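Local coordinates for mycolic acid synthase (Mycobacterium tuberculosis, PDB 1L1E), which probably builds cyclopropane rings into mycolic acids by transferring a methylene group from S-adenosyl-L-methionine to a double bond of the lipid chain, at residues D131-I136 against E152-T157; F23-D28 against K247-A252; F38-D41 against Q46-Q49; R80-I83 against D87-V90. All blocks are in the same frame, centred on the assembly; numbering follows the deposited sequence.

Contact 1 (D131-I136 against E152-T157). With SAH (S-adenosyl-L-homocysteine), chain D.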
loop_
_atom_site.group_PDB
_atom_site.type_symbol
_atom_site.label_atom_id
_atom_site.label_comp_id
_atom_site.label_asym_id
_atom_site.label_seq_id
_atom_site.Cartn_x
_atom_site.Cartn_y
_atom_site.Cartn_z
ATOM N N ASP A 131 -15.435 -6.325 -10.733
ATOM C CA ASP A 131 -15.537 -5.162 -11.607
ATOM C C ASP A 131 -14.314 -4.256 -11.619
ATOM O O ASP A 131 -13.945 -3.714 -12.669
ATOM C CB ASP A 131 -16.759 -4.320 -11.230
ATOM C CG ASP A 131 -18.064 -5.042 -11.477
ATOM O OD1 ASP A 131 -18.314 -5.437 -12.638
ATOM O OD2 ASP A 131 -18.838 -5.207 -10.508
ATOM N N ARG A 132 -13.698 -4.092 -10.455
ATOM C CA ARG A 132 -12.547 -3.211 -10.305
ATOM C C ARG A 132 -11.601 -3.788 -9.269
ATOM O O ARG A 132 -11.982 -4.668 -8.494
ATOM C CB ARG A 132 -13.014 -1.822 -9.843
ATOM C CG ARG A 132 -14.056 -1.155 -10.741
ATOM C CD ARG A 132 -13.460 -0.760 -12.078
ATOM N NE ARG A 132 -14.330 0.133 -12.844
ATOM C CZ ARG A 132 -15.292 -0.266 -13.674
ATOM N NH1 ARG A 132 -15.530 -1.557 -13.869
ATOM N NH2 ARG A 132 -16.021 0.631 -14.319
ATOM N N ILE A 133 -10.374 -3.272 -9.249
ATOM C CA ILE A 133 -9.358 -3.742 -8.314
ATOM C C ILE A 133 -8.550 -2.578 -7.769
ATOM O O ILE A 133 -8.290 -1.598 -8.475
ATOM C CB ILE A 133 -8.378 -4.717 -9.001
ATOM C CG1 ILE A 133 -9.107 -5.983 -9.434
ATOM C CG2 ILE A 133 -7.224 -5.081 -8.051
ATOM C CD1 ILE A 133 -8.230 -6.902 -10.294
ATOM N N VAL A 134 -8.166 -2.686 -6.505
ATOM C CA VAL A 134 -7.353 -1.673 -5.859
ATOM C C VAL A 134 -6.283 -2.417 -5.062
ATOM O O VAL A 134 -6.578 -3.403 -4.375
ATOM C CB VAL A 134 -8.204 -0.786 -4.898
ATOM C CG1 VAL A 134 -8.808 -1.644 -3.771
ATOM C CG2 VAL A 134 -7.340 0.323 -4.314
ATOM N N SER A 135 -5.039 -1.965 -5.166
ATOM C CA SER A 135 -3.937 -2.590 -4.439
ATOM C C SER A 135 -3.009 -1.478 -3.965
ATOM O O SER A 135 -2.360 -0.813 -4.772
ATOM C CB SER A 135 -3.171 -3.559 -5.338
ATOM O OG SER A 135 -2.195 -4.263 -4.583
ATOM N N ILE A 136 -2.954 -1.278 -2.654
ATOM C CA ILE A 136 -2.157 -0.207 -2.086
ATOM C C ILE A 136 -1.091 -0.708 -1.128
ATOM O O ILE A 136 -1.407 -1.216 -0.054
ATOM C CB ILE A 136 -3.084 0.801 -1.342
ATOM C CG1 ILE A 136 -4.076 1.414 -2.328
ATOM C CG2 ILE A 136 -2.272 1.900 -0.690
ATOM C CD1 ILE A 136 -5.201 2.202 -1.646
ATOM N N GLU A 152 -1.147 -10.958 -15.077
ATOM C CA GLU A 152 -1.975 -11.879 -15.849
ATOM C C GLU A 152 -3.256 -12.201 -15.067
ATOM O O GLU A 152 -4.344 -12.240 -15.636
ATOM C CB GLU A 152 -1.218 -13.183 -16.140
ATOM C CG GLU A 152 -2.127 -14.394 -16.305
ATOM C CD GLU A 152 -1.369 -15.712 -16.404
ATOM O OE1 GLU A 152 -0.472 -15.962 -15.563
ATOM O OE2 GLU A 152 -1.683 -16.504 -17.317
ATOM N N VAL A 153 -3.118 -12.440 -13.767
ATOM C CA VAL A 153 -4.267 -12.762 -12.923
ATOM C C VAL A 153 -5.228 -11.583 -12.761
ATOM O O VAL A 153 -6.443 -11.755 -12.866
ATOM C CB VAL A 153 -3.823 -13.226 -11.514
ATOM C CG1 VAL A 153 -5.039 -13.490 -10.643
ATOM C CG2 VAL A 153 -2.976 -14.478 -11.621
ATOM N N THR A 154 -4.694 -10.391 -12.499
ATOM C CA THR A 154 -5.546 -9.215 -12.330
ATOM C C THR A 154 -6.227 -8.812 -13.639
ATOM O O THR A 154 -7.366 -8.354 -13.637
ATOM C CB THR A 154 -4.748 -8.008 -11.774
ATOM O OG1 THR A 154 -3.537 -7.835 -12.528
ATOM C CG2 THR A 154 -4.415 -8.228 -10.306
ATOM N N HIS A 155 -5.532 -8.991 -14.756
ATOM C CA HIS A 155 -6.087 -8.655 -16.059
ATOM C C HIS A 155 -7.221 -9.615 -16.469
ATOM O O HIS A 155 -8.212 -9.203 -17.074
ATOM C CB HIS A 155 -4.985 -8.701 -17.123
ATOM C CG HIS A 155 -5.451 -8.314 -18.491
ATOM N ND1 HIS A 155 -5.524 -7.003 -18.910
ATOM C CD2 HIS A 155 -5.905 -9.065 -19.523
ATOM C CE1 HIS A 155 -6.004 -6.961 -20.142
ATOM N NE2 HIS A 155 -6.245 -8.199 -20.537
ATOM N N ARG A 156 -7.075 -10.890 -16.138
ATOM C CA ARG A 156 -8.079 -11.883 -16.505
ATOM C C ARG A 156 -9.324 -11.902 -15.606
ATOM O O ARG A 156 -10.340 -12.494 -15.952
ATOM C CB ARG A 156 -7.416 -13.265 -16.564
ATOM C CG ARG A 156 -6.367 -13.365 -17.694
ATOM C CD ARG A 156 -5.599 -14.690 -17.707
ATOM N NE ARG A 156 -4.724 -14.807 -18.881
ATOM C CZ ARG A 156 -3.952 -15.860 -19.141
ATOM N NH1 ARG A 156 -3.939 -16.897 -18.310
ATOM N NH2 ARG A 156 -3.194 -15.884 -20.236
ATOM N N THR A 157 -9.256 -11.240 -14.459
ATOM C CA THR A 157 -10.395 -11.205 -13.551
ATOM C C THR A 157 -11.266 -9.983 -13.820
ATOM O O THR A 157 -12.444 -9.963 -13.475
ATOM C CB THR A 157 -9.933 -11.169 -12.088
ATOM O OG1 THR A 157 -9.076 -10.039 -11.891
ATOM C CG2 THR A 157 -9.180 -12.440 -11.742
HETATM N N SAH D . -3.433 -1.947 1.642
HETATM C CA SAH D . -3.395 -1.796 3.097
HETATM C CB SAH D . -2.274 -2.664 3.708
HETATM C CG SAH D . -0.858 -2.431 3.172
HETATM S SD SAH D . 0.388 -3.478 3.938
HETATM C C SAH D . -3.166 -0.325 3.485
HETATM O O SAH D . -3.073 0.507 2.577
HETATM O OXT SAH D . -3.054 -0.034 4.684
HETATM C "C5'" SAH D . 0.543 -4.805 2.694
HETATM C "C4'" SAH D . -0.680 -5.720 2.565
HETATM O "O4'" SAH D . -0.612 -6.574 1.387
HETATM C "C3'" SAH D . -0.846 -6.680 3.740
HETATM O "O3'" SAH D . -2.263 -6.808 4.001
HETATM C "C2'" SAH D . -0.259 -7.966 3.227
HETATM O "O2'" SAH D . -0.680 -9.094 3.999
HETATM C "C1'" SAH D . -0.749 -7.955 1.811
HETATM N N9 SAH D . -0.014 -8.855 0.895
HETATM C C8 SAH D . 1.317 -9.009 0.674
HETATM N N7 SAH D . 1.675 -9.881 -0.209
HETATM C C5 SAH D . 0.455 -10.384 -0.645
HETATM C C6 SAH D . 0.085 -11.375 -1.613
HETATM N N6 SAH D . 0.983 -12.054 -2.342
HETATM N N1 SAH D . -1.261 -11.631 -1.792
HETATM C C2 SAH D . -2.176 -10.946 -1.062
HETATM N N3 SAH D . -1.946 -9.996 -0.131
HETATM C C4 SAH D . -0.596 -9.763 0.030
#

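Contact 2 (F23-D28 against K247-A252)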
loop_
_atom_site.group_PDB
_atom_site.type_symbol
_atom_site.label_atom_id
_atom_site.label_comp_id
_atom_site.label_asym_id
_atom_site.label_seq_id
_atom_site.Cartn_x
_atom_site.Cartn_y
_atom_site.Cartn_z
ATOM N N PHE A 23 1.520 -2.056 16.120
ATOM C CA PHE A 23 1.165 -1.163 15.020
ATOM C C PHE A 23 0.232 -0.055 15.477
ATOM O O PHE A 23 0.355 1.094 15.049
ATOM C CB PHE A 23 0.498 -1.928 13.881
ATOM C CG PHE A 23 1.433 -2.826 13.125
ATOM C CD1 PHE A 23 1.411 -4.203 13.327
ATOM C CD2 PHE A 23 2.342 -2.290 12.216
ATOM C CE1 PHE A 23 2.279 -5.028 12.638
ATOM C CE2 PHE A 23 3.220 -3.117 11.517
ATOM C CZ PHE A 23 3.186 -4.489 11.732
ATOM N N ARG A 24 -0.704 -0.386 16.354
ATOM C CA ARG A 24 -1.635 0.625 16.828
ATOM C C ARG A 24 -0.929 1.762 17.574
ATOM O O ARG A 24 -1.534 2.805 17.851
ATOM C CB ARG A 24 -2.709 -0.020 17.703
ATOM C CG ARG A 24 -3.714 -0.847 16.917
ATOM C CD ARG A 24 -4.849 -1.318 17.817
ATOM N NE ARG A 24 -5.558 -0.178 18.400
ATOM C CZ ARG A 24 -6.404 -0.259 19.422
ATOM N NH1 ARG A 24 -6.657 -1.434 19.986
ATOM N NH2 ARG A 24 -6.997 0.836 19.882
ATOM N N LEU A 25 0.354 1.572 17.881
ATOM C CA LEU A 25 1.118 2.605 18.570
ATOM C C LEU A 25 1.569 3.734 17.644
ATOM O O LEU A 25 1.987 4.791 18.121
ATOM C CB LEU A 25 2.339 2.006 19.282
ATOM C CG LEU A 25 2.027 1.137 20.509
ATOM C CD1 LEU A 25 3.331 0.636 21.114
ATOM C CD2 LEU A 25 1.226 1.941 21.533
ATOM N N PHE A 26 1.516 3.522 16.329
ATOM C CA PHE A 26 1.913 4.594 15.419
ATOM C C PHE A 26 0.970 4.833 14.243
ATOM O O PHE A 26 0.899 5.946 13.723
ATOM C CB PHE A 26 3.377 4.415 14.950
ATOM C CG PHE A 26 3.623 3.211 14.076
ATOM C CD1 PHE A 26 3.409 3.277 12.705
ATOM C CD2 PHE A 26 4.114 2.027 14.622
ATOM C CE1 PHE A 26 3.683 2.185 11.886
ATOM C CE2 PHE A 26 4.391 0.929 13.814
ATOM C CZ PHE A 26 4.174 1.011 12.442
ATOM N N LEU A 27 0.217 3.816 13.834
ATOM C CA LEU A 27 -0.728 4.011 12.731
ATOM C C LEU A 27 -1.912 4.853 13.224
ATOM O O LEU A 27 -2.172 4.934 14.425
ATOM C CB LEU A 27 -1.243 2.661 12.217
ATOM C CG LEU A 27 -0.207 1.636 11.734
ATOM C CD1 LEU A 27 -0.905 0.365 11.287
ATOM C CD2 LEU A 27 0.596 2.228 10.600
ATOM N N ASP A 28 -2.622 5.491 12.301
ATOM C CA ASP A 28 -3.784 6.288 12.674
ATOM C C ASP A 28 -4.894 5.295 13.086
ATOM O O ASP A 28 -4.707 4.086 12.974
ATOM C CB ASP A 28 -4.235 7.134 11.479
ATOM C CG ASP A 28 -4.868 6.303 10.392
ATOM O OD1 ASP A 28 -4.155 5.488 9.760
ATOM O OD2 ASP A 28 -6.086 6.462 10.175
ATOM N N LYS A 247 7.186 5.163 23.062
ATOM C CA LYS A 247 8.358 4.316 23.244
ATOM C C LYS A 247 8.230 3.263 24.342
ATOM O O LYS A 247 8.302 2.063 24.068
ATOM C CB LYS A 247 9.591 5.181 23.523
ATOM C CG LYS A 247 10.825 4.377 23.858
ATOM C CD LYS A 247 12.008 5.269 24.151
ATOM C CE LYS A 247 13.215 4.449 24.565
ATOM N NZ LYS A 247 14.395 5.309 24.860
ATOM N N ASP A 248 8.046 3.709 25.581
ATOM C CA ASP A 248 7.934 2.780 26.708
ATOM C C ASP A 248 6.958 1.628 26.444
ATOM O O ASP A 248 7.296 0.462 26.643
ATOM C CB ASP A 248 7.528 3.522 27.990
ATOM C CG ASP A 248 8.626 4.446 28.510
ATOM O OD1 ASP A 248 9.816 4.219 28.187
ATOM O OD2 ASP A 248 8.300 5.396 29.256
ATOM N N GLN A 249 5.755 1.950 25.986
ATOM C CA GLN A 249 4.770 0.914 25.709
ATOM C C GLN A 249 5.226 -0.007 24.575
ATOM O O GLN A 249 4.979 -1.213 24.608
ATOM C CB GLN A 249 3.430 1.553 25.355
ATOM C CG GLN A 249 2.290 0.562 25.162
ATOM C CD GLN A 249 2.017 -0.254 26.404
ATOM O OE1 GLN A 249 1.848 0.294 27.495
ATOM N NE2 GLN A 249 1.967 -1.570 26.248
ATOM N N ALA A 250 5.893 0.555 23.572
ATOM C CA ALA A 250 6.365 -0.240 22.444
ATOM C C ALA A 250 7.407 -1.259 22.900
ATOM O O ALA A 250 7.384 -2.420 22.490
ATOM C CB ALA A 250 6.958 0.666 21.373
ATOM N N ILE A 251 8.323 -0.812 23.748
ATOM C CA ILE A 251 9.374 -1.675 24.266
ATOM C C ILE A 251 8.818 -2.732 25.219
ATOM O O ILE A 251 9.339 -3.849 25.293
ATOM C CB ILE A 251 10.455 -0.839 24.997
ATOM C CG1 ILE A 251 11.300 -0.084 23.967
ATOM C CG2 ILE A 251 11.328 -1.730 25.860
ATOM C CD1 ILE A 251 12.454 0.691 24.565
ATOM N N ALA A 252 7.754 -2.383 25.936
ATOM C CA ALA A 252 7.141 -3.304 26.885
ATOM C C ALA A 252 6.423 -4.466 26.199
ATOM O O ALA A 252 6.475 -5.600 26.669
ATOM C CB ALA A 252 6.171 -2.551 27.783
#

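Contact 3 (F38-D41 against Q46-Q49)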
loop_
_atom_site.group_PDB
_atom_site.type_symbol
_atom_site.label_atom_id
_atom_site.label_comp_id
_atom_site.label_asym_id
_atom_site.label_seq_id
_atom_site.Cartn_x
_atom_site.Cartn_y
_atom_site.Cartn_z
ATOM N N PHE A 38 -1.877 14.122 1.763
ATOM C CA PHE A 38 -2.210 15.397 2.385
ATOM C C PHE A 38 -2.781 16.401 1.382
ATOM O O PHE A 38 -2.069 17.283 0.904
ATOM C CB PHE A 38 -0.978 15.982 3.084
ATOM C CG PHE A 38 -0.468 15.132 4.226
ATOM C CD1 PHE A 38 0.320 14.004 3.980
ATOM C CD2 PHE A 38 -0.815 15.437 5.543
ATOM C CE1 PHE A 38 0.754 13.182 5.034
ATOM C CE2 PHE A 38 -0.393 14.631 6.599
ATOM C CZ PHE A 38 0.396 13.495 6.339
ATOM N N GLU A 39 -4.063 16.245 1.052
ATOM C CA GLU A 39 -4.736 17.156 0.125
ATOM C C GLU A 39 -4.561 18.565 0.653
ATOM O O GLU A 39 -4.246 19.487 -0.102
ATOM C CB GLU A 39 -6.230 16.851 0.040
ATOM C CG GLU A 39 -6.600 15.792 -0.949
ATOM C CD GLU A 39 -8.091 15.567 -0.989
ATOM O OE1 GLU A 39 -8.565 14.916 -1.938
ATOM O OE2 GLU A 39 -8.793 16.038 -0.068
ATOM N N ARG A 40 -4.796 18.716 1.955
ATOM C CA ARG A 40 -4.615 19.993 2.638
ATOM C C ARG A 40 -3.410 19.758 3.538
ATOM O O ARG A 40 -3.317 18.718 4.191
ATOM C CB ARG A 40 -5.805 20.361 3.540
ATOM C CG ARG A 40 -7.189 19.908 3.097
ATOM C CD ARG A 40 -8.243 20.493 4.050
ATOM N NE ARG A 40 -7.888 20.300 5.459
ATOM C CZ ARG A 40 -8.219 19.237 6.189
ATOM N NH1 ARG A 40 -8.926 18.250 5.659
ATOM N NH2 ARG A 40 -7.834 19.155 7.454
ATOM N N ASP A 41 -2.495 20.716 3.579
ATOM C CA ASP A 41 -1.307 20.586 4.408
ATOM C C ASP A 41 -1.629 20.474 5.903
ATOM O O ASP A 41 -0.835 19.943 6.679
ATOM C CB ASP A 41 -0.385 21.783 4.174
ATOM C CG ASP A 41 0.771 21.822 5.148
ATOM O OD1 ASP A 41 1.598 20.891 5.130
ATOM O OD2 ASP A 41 0.847 22.785 5.940
ATOM N N GLN A 46 -4.970 10.755 10.092
ATOM C CA GLN A 46 -6.205 10.043 9.761
ATOM C C GLN A 46 -6.945 10.692 8.591
ATOM O O GLN A 46 -7.486 9.991 7.725
ATOM C CB GLN A 46 -7.140 9.943 10.982
ATOM C CG GLN A 46 -8.475 9.284 10.666
ATOM C CD GLN A 46 -9.263 8.878 11.898
ATOM O OE1 GLN A 46 -9.091 9.442 12.975
ATOM N NE2 GLN A 46 -10.153 7.904 11.735
ATOM N N GLU A 47 -6.976 12.024 8.555
ATOM C CA GLU A 47 -7.649 12.725 7.457
ATOM C C GLU A 47 -6.908 12.480 6.130
ATOM O O GLU A 47 -7.534 12.295 5.083
ATOM C CB GLU A 47 -7.713 14.235 7.732
ATOM C CG GLU A 47 -8.590 14.620 8.926
ATOM C CD GLU A 47 -8.683 16.115 9.143
ATOM O OE1 GLU A 47 -7.633 16.793 9.129
ATOM O OE2 GLU A 47 -9.815 16.615 9.339
ATOM N N ALA A 48 -5.576 12.476 6.184
ATOM C CA ALA A 48 -4.776 12.270 4.977
ATOM C C ALA A 48 -4.838 10.832 4.469
ATOM O O ALA A 48 -4.622 10.583 3.282
ATOM C CB ALA A 48 -3.328 12.690 5.226
ATOM N N GLN A 49 -5.118 9.883 5.359
ATOM C CA GLN A 49 -5.230 8.480 4.939
ATOM C C GLN A 49 -6.605 8.297 4.308
ATOM O O GLN A 49 -6.779 7.501 3.375
ATOM C CB GLN A 49 -5.056 7.526 6.133
ATOM C CG GLN A 49 -3.640 7.495 6.703
ATOM C CD GLN A 49 -2.630 6.809 5.776
ATOM O OE1 GLN A 49 -2.799 6.782 4.556
ATOM N NE2 GLN A 49 -1.567 6.271 6.362
#

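Contact 4 (R80-I83 against D87-V90)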
loop_
_atom_site.group_PDB
_atom_site.type_symbol
_atom_site.label_atom_id
_atom_site.label_comp_id
_atom_site.label_asym_id
_atom_site.label_seq_id
_atom_site.Cartn_x
_atom_site.Cartn_y
_atom_site.Cartn_z
ATOM N N ARG A 80 -13.925 -0.700 3.900
ATOM C CA ARG A 80 -15.005 -0.092 4.671
ATOM C C ARG A 80 -15.448 1.196 3.983
ATOM O O ARG A 80 -16.638 1.456 3.848
ATOM C CB ARG A 80 -14.575 0.236 6.102
ATOM C CG ARG A 80 -15.768 0.671 6.938
ATOM C CD ARG A 80 -15.408 1.504 8.142
ATOM N NE ARG A 80 -16.635 1.882 8.834
ATOM C CZ ARG A 80 -17.306 1.074 9.647
ATOM N NH1 ARG A 80 -16.857 -0.152 9.882
ATOM N NH2 ARG A 80 -18.442 1.479 10.202
ATOM N N ARG A 81 -14.482 2.006 3.554
ATOM C CA ARG A 81 -14.798 3.249 2.868
ATOM C C ARG A 81 -15.572 2.952 1.578
ATOM O O ARG A 81 -16.593 3.588 1.298
ATOM C CB ARG A 81 -13.515 4.023 2.535
ATOM C CG ARG A 81 -13.760 5.400 1.902
ATOM C CD ARG A 81 -14.359 6.390 2.907
ATOM N NE ARG A 81 -14.251 7.760 2.426
ATOM C CZ ARG A 81 -14.600 8.845 3.115
ATOM N NH1 ARG A 81 -15.094 8.741 4.344
ATOM N NH2 ARG A 81 -14.447 10.042 2.568
ATOM N N ALA A 82 -15.088 1.996 0.791
ATOM C CA ALA A 82 -15.758 1.633 -0.464
ATOM C C ALA A 82 -17.239 1.316 -0.245
ATOM O O ALA A 82 -18.098 1.718 -1.038
ATOM C CB ALA A 82 -15.064 0.430 -1.106
ATOM N N ILE A 83 -17.533 0.587 0.826
ATOM C CA ILE A 83 -18.917 0.218 1.130
ATOM C C ILE A 83 -19.737 1.444 1.510
ATOM O O ILE A 83 -20.744 1.748 0.876
ATOM C CB ILE A 83 -18.999 -0.777 2.316
ATOM C CG1 ILE A 83 -18.281 -2.082 1.970
ATOM C CG2 ILE A 83 -20.471 -1.048 2.658
ATOM C CD1 ILE A 83 -18.294 -3.110 3.087
ATOM N N ASP A 87 -20.805 2.701 -1.830
ATOM C CA ASP A 87 -21.871 1.700 -1.860
ATOM C C ASP A 87 -21.625 0.501 -2.790
ATOM O O ASP A 87 -22.499 0.117 -3.575
ATOM C CB ASP A 87 -23.190 2.397 -2.221
ATOM C CG ASP A 87 -24.391 1.495 -2.068
ATOM O OD1 ASP A 87 -24.356 0.615 -1.184
ATOM O OD2 ASP A 87 -25.376 1.675 -2.820
ATOM N N VAL A 88 -20.440 -0.094 -2.694
ATOM C CA VAL A 88 -20.105 -1.249 -3.520
ATOM C C VAL A 88 -19.890 -2.480 -2.660
ATOM O O VAL A 88 -19.731 -2.374 -1.447
ATOM C CB VAL A 88 -18.812 -1.003 -4.347
ATOM C CG1 VAL A 88 -19.004 0.179 -5.258
ATOM C CG2 VAL A 88 -17.607 -0.777 -3.412
ATOM N N ASN A 89 -19.909 -3.648 -3.299
ATOM C CA ASN A 89 -19.668 -4.924 -2.630
ATOM C C ASN A 89 -18.146 -5.057 -2.649
ATOM O O ASN A 89 -17.498 -4.526 -3.556
ATOM C CB ASN A 89 -20.293 -6.074 -3.435
ATOM C CG ASN A 89 -21.777 -5.872 -3.687
ATOM O OD1 ASN A 89 -22.600 -5.970 -2.766
ATOM N ND2 ASN A 89 -22.125 -5.578 -4.935
ATOM N N VAL A 90 -17.575 -5.751 -1.670
ATOM C CA VAL A 90 -16.124 -5.894 -1.625
ATOM C C VAL A 90 -15.613 -7.297 -1.285
ATOM O O VAL A 90 -16.354 -8.163 -0.820
ATOM C CB VAL A 90 -15.487 -4.893 -0.602
ATOM C CG1 VAL A 90 -15.865 -3.464 -0.960
ATOM C CG2 VAL A 90 -15.951 -5.207 0.807
#

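Contact 1 (D131-I136 against E152-T157)
Thr154 O, in helix 147-157, is approached by two groups: the hydroxyl of Thr157 one turn on, and the terminal methyl of Ile133 from the neighbouring strand. Thr157 OG1 gives its hydrogen bond to Thr154 O at 3.0 Å, well above the carbonyl plane. Such a bond back to the preceding turn is possible because OG1 lies between the backbone N and the carbonyl carbon (chi1 57°), folded back toward the helix. With its proton engaged by Thr154 O, the hydroxyl can probably lie against a hydrocarbon at little cost.

That hydrocarbon is Ile133 CD1, which carries the contact alone. Ile133 CD1 lies 3.6 Å from Thr157 OG1, the two side chains crossing at about a right angle, and 3.9 Å from Thr154 CB. The extended outer branch of Ile133 (chi2 172°) brings the methyl up to the helix. On Thr154 it is the carbon side that faces the strand, while OG1 is hydrogen-bonded to Phe150 O within the helix. All three residues are buried, and no hydrogen bond crosses between the segments.

At the far end of the strand, Ile136 O accepts a bond of 2.7 Å from the amino N of S-adenosyl-L-homocysteine; the same strand thereby touches the helix with Ile133 and the bound ligand with Ile136.

This is strand-to-helix packing within the beta-alpha-beta unit of strand 132-136, helix 147-157 and strand 163-170 in a Rossmann-like methyltransferase sheet. Thr154 also touches Ile71 of strand 67-71 and Met164 of strand 163-170, which places the helix across the strands on both flanks of strand 132-136.

Contact 2 (F23-D28 against K247-A252)
Hydrophobic packing carries the meeting of Leu25 with Ala250. Leu25 CD1 presses against the helix backbone as much as against a side chain: it lies 3.4 Å from Ala250 CA, tighter than ordinary van der Waals contact, and 3.6 Å from Ala250 CB. The small alanine lets the methyl come down to the helix surface. With CG anti to the carbonyl carbon (chi1 -70°) and the outer torsion extended, Leu25 reaches straight across.

A second apolar touch uses the carbon part of a polar residue. Leu25 CD2 meets Gln249 CG at 4.0 Å, the two side chains crossing at about a right angle at the more exposed border of the contact.

Backbone hydrogen bonds lie within each segment. In 23-28, Phe23 O accepts from both Phe26 N and Leu27 N, each at 3.0 Å, which holds the chain after helix 20-23 in a tight turn with Leu25 on its outer side. Phe26 and Leu27 reach helix 229-245, while Ala250 packs on Leu243 of that same helix and on Tyr259.

With no hydrogen bond or salt bridge between these segments, distant in sequence, what joins them is close apolar packing, presumably through dispersion and the burial of hydrocarbon from water.

Contact 3 (F38-D41 against Q46-Q49)
Ala48 has the most surface buried here, and its methyl sits squarely over the ring of Phe38. Ala48 CB is 3.7 Å from the ring centroid and only 9° off the ring normal, so the contact is a CH-pi interaction over the face, with all six ring carbons at nearly equal distance from the methyl. Although the bond from CA to CB of Phe38 points away from the helix, the ring turns one face back to the alanine. The ring is also wedged against helix 229-245, where it touches His231, Thr235 and Met238 and makes a cation-pi contact with Arg234.

Residues 38-41 form the loop leading into helix 45-58 and residues 46-49 its first turn; the chain turns back between them, and the loop lies beside the helix. A backbone hydrogen bond between Tyr37 and Ala48 ties the two together next to the aromatic contact.

Arg40 bridges the same gap at the surface. Bent at chi3 (-48°), it brings NH2 to Glu47 OE1 at 2.9 Å in a salt bridge. The carboxylate is met from above its plane, and the two flat groups stand almost perpendicular, 83° apart. NH2 also pairs with Asp42, its stronger partner, and two carboxylates thus share that nitrogen. Glu47 OE1 in turn accepts from Thr44 N just ahead of the helix, consistent with the glutamate's half of a capping box.

Contact 4 (R80-I83 against D87-V90)
Two backbone hydrogen bonds, both weak, join Ala82 and Ile83 to the chain that leaves their helix. Asp87 N lies 2.9 Å from Ile83 O, but the angle at the hydrogen is only 122°. Val88 N reaches Ala82 O at 3.4 Å along a straighter path. This bond links residues six positions apart, where the long bond of a Schellman motif links residues five apart. Asp87 itself makes the turn: with a positive phi of 56° it is the first residue to abandon the helical conformation, and its CA comes within 3.0 Å of Ile83 O in a CA-H...O contact.

Apolar contacts lie beside these bonds. Ala82 CB meets Val88 CG2 at 3.6 Å and, more loosely, Val90 CG1. Val88 CG2 can come so near because it sits between its own backbone N and carbonyl carbon, and it also rests against Ala82 O. Ile83 and Val90 cross at about a right angle, with Ile83 CD1 3.9 Å from Val90 CG2. Ile83 CG1 covers Val88 O at 3.7 Å, and that buried carbonyl has no hydrogen-bonding partner in the model.

The segments belong to the beta-alpha-beta crossover of strand 67-71, helix 77-86 and strand 89-94, in the Rossmann-like, S-adenosylmethionine-binding core. Ala82 also touches Leu68, at the start of the cofactor-binding stretch inferred by similarity, and Val90 packs on Phe107 of helix 97-109.

Between these two segments the polar links are weak, and the aliphatic packing probably contributes much of the hold; the chain beyond the turn is also tied by Asp87 to Gly65 and Arg114.

Along the chain, contact 3 closes first, then contact 4, then contact 1, all inside the long loop that contact 2 closes. Contacts 1 and 4, with centres about 16 Å apart, reach the same mixed sheet: each is a helix packed against a strand of a beta-alpha-beta unit in the cofactor-binding core. Contacts 2 and 3 lie in the largely helical region beside it, with centres about 22 Å apart, and touch where Asp28 packs on Gln46 and Gln49. Contacts 1 and 2 stand on opposite sides of the chain's centre, about 34 Å apart between centres. Contact 2 ties an early loop to a late helix, contact 3 a loop to the helix after it.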